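Local coordinates for alanine racemase (Acinetobacter baumannii, PDB 4QHR), which belongs to the alanine racemase family, two-domain enzymes that join an N-terminal TIM-type barrel carrying a lysine-bound pyridoxal phosphate to a C-terminal beta domain, at residues Leu13-Asn18 with Asp229-Met234; Ala238-Leu243 with Val314-Gln319. All blocks are in the same frame, centred on the assembly; numbering follows the deposited sequence.

Interaction 1 (Leu13-Asn18 with Asp229-Met234) and interaction 2 (Ala238-Leu243 with Val314-Gln319) follow one another along the chain, joined by the long strand 234-246, their centres about 29 Å apart. The first ties helix 10-23 to the loop feeding that strand: side chains do the gripping, with an asparagine amide and a leucine-valine contact inside and a tyrosine, a lysine and an aspartate at the surface. The second lies farther from the chain centre, about 31 Å against 13 Å between centres, in the C-terminal beta domain. There backbone bonds hold a turn against the strand, aliphatic groups fill in around them, and the second subunit packs nearby.

Interaction 1: residues Leu13-Asn18 with Asp229-Met234; sequences LQYNLN and DLKPVM
Tyr15 turns its ring off helix 10-23 with CG anti to the backbone N (chi1 -177°), and Lys231 reaches across it from the facing loop with its chain fully extended beyond CG. The lysine therefore lies over one ring face at about a right angle to the tyrosine side chain: CE sits 3.6 Å from the ring centroid of Tyr15, a CH-pi contact almost on the normal, while NZ, 26° off it, makes a cation-pi contact. At the far end of the ring, Tyr15 OH donates to Asp229 OD1 over 2.7 Å, on the syn side of a carboxylate turned 72° from the ring plane. The ring is thus held at its hydroxyl by the acid and over one face by the lysine, and the neighbouring charges probably polarise the hydroxyl.

One helix position on, the amide of Asn16 pairs with the backbone of Lys231 through both its ends. Lys231 N gives a nearly straight bond of 2.8 Å to Asn16 OD1, in the carbonyl plane and on a lone pair, and Asn16 ND2 returns one of 2.9 Å to Lys231 O. A further bond from Asn16 ND2 to Leu214 O satisfies the buried amide and fixes which way round it sits. Toward Leu13 the contact turns apolar: Val233 CG1 meets Leu13 CG at 3.7 Å, and Val233 CG2 lies against Asn16 ND2.

Asp229, the first residue beyond helix 225-228, has the positive phi of a Schellman motif. Helix 10-23 thus packs against the loop leading from helix 225-228 into strand 234-246, where the chain leaves the N-terminal TIM-type barrel region for the beta domain, the two-domain layout of alanine racemases.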
loop_
_atom_site.group_PDB
_atom_site.type_symbol
_atom_site.label_atom_id
_atom_site.label_comp_id
_atom_site.label_asym_id
_atom_site.label_seq_id
_atom_site.Cartn_x
_atom_site.Cartn_y
_atom_site.Cartn_z
ATOM N N LEU A 13 19.078 -10.848 -5.125
ATOM C CA LEU A 13 19.484 -10.295 -3.827
ATOM C C LEU A 13 20.953 -10.582 -3.521
ATOM O O LEU A 13 21.662 -9.692 -3.062
ATOM C CB LEU A 13 18.672 -10.856 -2.661
ATOM C CG LEU A 13 17.262 -10.345 -2.517
ATOM C CD1 LEU A 13 16.428 -11.309 -1.685
ATOM C CD2 LEU A 13 17.285 -8.978 -1.850
ATOM N N GLN A 14 21.392 -11.822 -3.763
ATOM C CA GLN A 14 22.798 -12.187 -3.503
ATOM C C GLN A 14 23.711 -11.390 -4.387
ATOM O O GLN A 14 24.771 -10.956 -3.995
ATOM C CB GLN A 14 23.088 -13.674 -3.743
ATOM C CG GLN A 14 22.313 -14.578 -2.836
ATOM C CD GLN A 14 22.541 -16.055 -3.118
ATOM O OE1 GLN A 14 22.522 -16.511 -4.257
ATOM N NE2 GLN A 14 22.732 -16.813 -2.060
ATOM N N TYR A 15 23.308 -11.226 -5.617
ATOM C CA TYR A 15 24.127 -10.495 -6.577
ATOM C C TYR A 15 24.331 -9.009 -6.173
ATOM O O TYR A 15 25.421 -8.451 -6.293
ATOM C CB TYR A 15 23.450 -10.585 -7.954
ATOM C CG TYR A 15 24.207 -9.948 -9.050
ATOM C CD1 TYR A 15 24.067 -8.582 -9.325
ATOM C CD2 TYR A 15 25.080 -10.697 -9.830
ATOM C CE1 TYR A 15 24.785 -7.999 -10.358
ATOM C CE2 TYR A 15 25.775 -10.116 -10.863
ATOM C CZ TYR A 15 25.629 -8.778 -11.121
ATOM O OH TYR A 15 26.326 -8.207 -12.151
ATOM N N ASN A 16 23.249 -8.375 -5.745
ATOM C CA ASN A 16 23.297 -6.958 -5.384
ATOM C C ASN A 16 24.071 -6.778 -4.103
ATOM O O ASN A 16 24.780 -5.800 -3.939
ATOM C CB ASN A 16 21.860 -6.475 -5.214
ATOM C CG ASN A 16 21.058 -6.562 -6.490
ATOM O OD1 ASN A 16 21.624 -6.515 -7.604
ATOM N ND2 ASN A 16 19.746 -6.643 -6.356
ATOM N N LEU A 17 23.951 -7.732 -3.175
ATOM C CA LEU A 17 24.775 -7.681 -1.953
ATOM C C LEU A 17 26.266 -7.772 -2.333
ATOM O O LEU A 17 27.115 -7.055 -1.761
ATOM C CB LEU A 17 24.393 -8.784 -0.985
ATOM C CG LEU A 17 25.195 -8.837 0.318
ATOM C CD1 LEU A 17 25.246 -7.521 1.062
ATOM C CD2 LEU A 17 24.668 -9.919 1.222
ATOM N N ASN A 18 26.558 -8.611 -3.327
ATOM C CA ASN A 18 27.893 -8.758 -3.815
ATOM C C ASN A 18 28.373 -7.496 -4.493
ATOM O O ASN A 18 29.572 -7.192 -4.414
ATOM C CB ASN A 18 28.051 -9.980 -4.733
ATOM C CG ASN A 18 29.510 -10.244 -5.061
ATOM O OD1 ASN A 18 30.292 -10.600 -4.168
ATOM N ND2 ASN A 18 29.890 -10.022 -6.279
ATOM N N ASP A 229 24.460 -1.706 -12.678
ATOM C CA ASP A 229 24.667 -3.148 -12.611
ATOM C C ASP A 229 24.011 -3.748 -11.342
ATOM O O ASP A 229 24.667 -4.426 -10.535
ATOM C CB ASP A 229 26.158 -3.572 -12.746
ATOM C CG ASP A 229 26.348 -5.104 -12.814
ATOM O OD1 ASP A 229 25.458 -5.913 -13.221
ATOM O OD2 ASP A 229 27.441 -5.521 -12.446
ATOM N N LEU A 230 22.711 -3.483 -11.199
ATOM C CA LEU A 230 21.906 -4.146 -10.160
ATOM C C LEU A 230 20.793 -4.985 -10.785
ATOM O O LEU A 230 20.282 -4.638 -11.870
ATOM C CB LEU A 230 21.305 -3.106 -9.214
ATOM C CG LEU A 230 22.277 -2.212 -8.465
ATOM C CD1 LEU A 230 21.556 -0.977 -7.896
ATOM C CD2 LEU A 230 22.909 -2.973 -7.315
ATOM N N LYS A 231 20.399 -6.062 -10.112
ATOM C CA LYS A 231 19.350 -6.943 -10.604
ATOM C C LYS A 231 18.022 -6.758 -9.853
ATOM O O LYS A 231 17.964 -7.006 -8.646
ATOM C CB LYS A 231 19.816 -8.382 -10.450
ATOM C CG LYS A 231 20.853 -8.700 -11.504
ATOM C CD LYS A 231 21.348 -10.099 -11.399
ATOM C CE LYS A 231 22.429 -10.240 -12.474
ATOM N NZ LYS A 231 22.817 -11.651 -12.359
ATOM N N PRO A 232 16.953 -6.339 -10.569
ATOM C CA PRO A 232 15.645 -6.223 -9.880
ATOM C C PRO A 232 15.307 -7.507 -9.138
ATOM O O PRO A 232 15.406 -8.617 -9.704
ATOM C CB PRO A 232 14.667 -5.959 -11.030
ATOM C CG PRO A 232 15.491 -5.274 -12.065
ATOM C CD PRO A 232 16.887 -5.842 -11.951
ATOM N N VAL A 233 14.879 -7.376 -7.895
ATOM C CA VAL A 233 14.565 -8.540 -7.091
ATOM C C VAL A 233 13.064 -8.905 -7.214
ATOM O O VAL A 233 12.690 -10.098 -7.331
ATOM C CB VAL A 233 14.964 -8.265 -5.643
ATOM C CG1 VAL A 233 14.437 -9.353 -4.690
ATOM C CG2 VAL A 233 16.461 -8.117 -5.510
ATOM N N MET A 234 12.198 -7.902 -7.156
ATOM C CA MET A 234 10.770 -8.120 -7.190
ATOM C C MET A 234 10.201 -8.039 -8.611
ATOM O O MET A 234 10.433 -7.043 -9.312
ATOM C CB MET A 234 10.026 -7.063 -6.341
ATOM C CG MET A 234 8.541 -7.296 -6.250
ATOM S SD MET A 234 7.506 -6.090 -5.395
ATOM C CE MET A 234 8.267 -6.026 -3.763
#

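Interaction 2: residues Ala238-Leu243 with Val314-Gln319; sequences AEIIAL and VKLGTQ
A type II beta turn, Lys315 to Thr318, docks here against strand 234-246 as the chain enters the short strand 319-321 of the C-terminal beta domain. Both backbone polar groups of Ile240 are used: Ile240 N donates to Thr318 O over 2.9 Å, in the carbonyl plane, and Gly317 N donates to Ile240 O over 3.0 Å. Next along, Glu239 and Gln319 form an antiparallel non-hydrogen-bonded pair.

The turn is braced from within, since Lys315 N donates to Thr318 OG1 over 2.9 Å and Thr318 N to Lys315 O. Gly317 holds its third position with phi 93°, a place that commonly carries glycine.

Ile240 points toward the turn, CB on Lys315 O. Its CG1 lies anti to the carbonyl carbon (chi1 -69°), and with the chain extended beyond it Ile240 CD1 ends 3.7 Å from Val314 CB and also touches Thr318. Leu243 CD2 adds a contact to Val314 CG2 at 3.8 Å, and Leu316 CD2 rests on the Ile241-Ala242 peptide, at a classic beta bulge facing Ile268. Leu316 also packs on Gln103 of the second subunit.

Glu239 CD lies 3.3 Å from Gly317 O. Beside it a water donates to Gly317 O over 2.6 Å and weakly to Glu239 OE2. Backbone bonds thus set the turn's position, aliphatic packing secures it, and the acid lies directly against the Gly317 carbonyl, with the water between their oxygens probably easing the approach.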
loop_
_atom_site.group_PDB
_atom_site.type_symbol
_atom_site.label_atom_id
_atom_site.label_comp_id
_atom_site.label_asym_id
_atom_site.label_seq_id
_atom_site.Cartn_x
_atom_site.Cartn_y
_atom_site.Cartn_z
ATOM N N ALA A 238 0.102 -9.836 -12.711
ATOM C CA ALA A 238 -1.309 -10.172 -12.684
ATOM C C ALA A 238 -1.675 -10.774 -14.075
ATOM O O ALA A 238 -0.794 -11.080 -14.863
ATOM C CB ALA A 238 -2.169 -8.952 -12.310
ATOM N N GLU A 239 -2.938 -10.995 -14.350
ATOM C CA GLU A 239 -3.363 -11.597 -15.603
ATOM C C GLU A 239 -4.520 -10.845 -16.226
ATOM O O GLU A 239 -5.300 -10.118 -15.563
ATOM C CB GLU A 239 -3.766 -13.093 -15.392
ATOM C CG GLU A 239 -2.559 -14.026 -15.320
ATOM C CD GLU A 239 -2.976 -15.460 -15.110
ATOM O OE1 GLU A 239 -4.201 -15.764 -15.273
ATOM O OE2 GLU A 239 -2.092 -16.267 -14.789
ATOM N N ILE A 240 -4.609 -11.020 -17.531
ATOM C CA ILE A 240 -5.770 -10.536 -18.288
ATOM C C ILE A 240 -7.038 -11.325 -17.972
ATOM O O ILE A 240 -7.067 -12.527 -18.100
ATOM C CB ILE A 240 -5.491 -10.511 -19.789
ATOM C CG1 ILE A 240 -4.473 -9.400 -20.035
ATOM C CG2 ILE A 240 -6.796 -10.240 -20.542
ATOM C CD1 ILE A 240 -3.924 -9.309 -21.453
ATOM N N ILE A 241 -8.085 -10.618 -17.566
ATOM C CA ILE A 241 -9.355 -11.229 -17.157
ATOM C C ILE A 241 -10.525 -10.939 -18.095
ATOM O O ILE A 241 -11.582 -11.576 -17.974
ATOM C CB ILE A 241 -9.710 -10.848 -15.700
ATOM C CG1 ILE A 241 -9.883 -9.340 -15.496
ATOM C CG2 ILE A 241 -8.612 -11.354 -14.766
ATOM C CD1 ILE A 241 -10.524 -8.949 -14.168
ATOM N N ALA A 242 -10.350 -9.964 -18.989
ATOM C CA ALA A 242 -11.359 -9.611 -19.989
ATOM C C ALA A 242 -10.750 -8.914 -21.190
ATOM O O ALA A 242 -9.770 -8.180 -21.056
ATOM C CB ALA A 242 -12.452 -8.718 -19.396
ATOM N N LEU A 243 -11.360 -9.144 -22.362
ATOM C CA LEU A 243 -10.960 -8.492 -23.586
ATOM C C LEU A 243 -12.127 -7.734 -24.200
ATOM O O LEU A 243 -13.266 -8.217 -24.158
ATOM C CB LEU A 243 -10.438 -9.534 -24.570
ATOM C CG LEU A 243 -9.128 -10.119 -24.070
ATOM C CD1 LEU A 243 -8.789 -11.350 -24.869
ATOM C CD2 LEU A 243 -8.014 -9.081 -24.179
ATOM N N VAL A 314 -2.550 -11.127 -27.226
ATOM C CA VAL A 314 -2.869 -11.530 -25.879
ATOM C C VAL A 314 -4.054 -12.463 -25.907
ATOM O O VAL A 314 -4.730 -12.608 -26.938
ATOM C CB VAL A 314 -3.217 -10.332 -24.962
ATOM C CG1 VAL A 314 -2.029 -9.381 -24.845
ATOM C CG2 VAL A 314 -4.481 -9.615 -25.448
ATOM N N LYS A 315 -4.266 -13.102 -24.771
ATOM C CA LYS A 315 -5.417 -13.901 -24.546
ATOM C C LYS A 315 -5.878 -13.721 -23.116
ATOM O O LYS A 315 -5.178 -13.129 -22.289
ATOM C CB LYS A 315 -5.088 -15.374 -24.750
ATOM C CG LYS A 315 -4.841 -15.791 -26.191
ATOM C CD LYS A 315 -4.749 -17.300 -26.266
ATOM C CE LYS A 315 -6.036 -18.090 -26.078
ATOM N NZ LYS A 315 -6.881 -18.025 -27.299
ATOM N N LEU A 316 -7.051 -14.266 -22.823
ATOM C CA LEU A 316 -7.513 -14.420 -21.450
ATOM C C LEU A 316 -6.467 -15.303 -20.743
ATOM O O LEU A 316 -6.030 -16.321 -21.286
ATOM C CB LEU A 316 -8.928 -15.023 -21.385
ATOM C CG LEU A 316 -10.068 -14.138 -21.906
ATOM C CD1 LEU A 316 -11.363 -14.927 -21.919
ATOM C CD2 LEU A 316 -10.245 -12.856 -21.086
ATOM N N GLY A 317 -6.006 -14.857 -19.570
ATOM C CA GLY A 317 -4.963 -15.566 -18.825
ATOM C C GLY A 317 -3.556 -15.098 -19.111
ATOM O O GLY A 317 -2.640 -15.542 -18.432
ATOM N N THR A 318 -3.358 -14.243 -20.103
ATOM C CA THR A 318 -2.009 -13.762 -20.425
ATOM C C THR A 318 -1.462 -12.978 -19.237
ATOM O O THR A 318 -2.192 -12.197 -18.626
ATOM C CB THR A 318 -2.015 -12.849 -21.628
ATOM O OG1 THR A 318 -2.231 -13.636 -22.796
ATOM C CG2 THR A 318 -0.767 -12.032 -21.769
ATOM N N GLN A 319 -0.182 -13.235 -18.964
ATOM C CA GLN A 319 0.513 -12.742 -17.804
ATOM C C GLN A 319 0.942 -11.327 -18.105
ATOM O O GLN A 319 1.354 -11.047 -19.163
ATOM C CB GLN A 319 1.728 -13.631 -17.444
ATOM C CG GLN A 319 1.451 -14.622 -16.302
ATOM C CD GLN A 319 2.694 -14.852 -15.434
ATOM O OE1 GLN A 319 3.494 -15.735 -15.743
ATOM N NE2 GLN A 319 2.860 -14.055 -14.328
HETATM O O HOH W 1 -2.086 -17.877 -17.540
#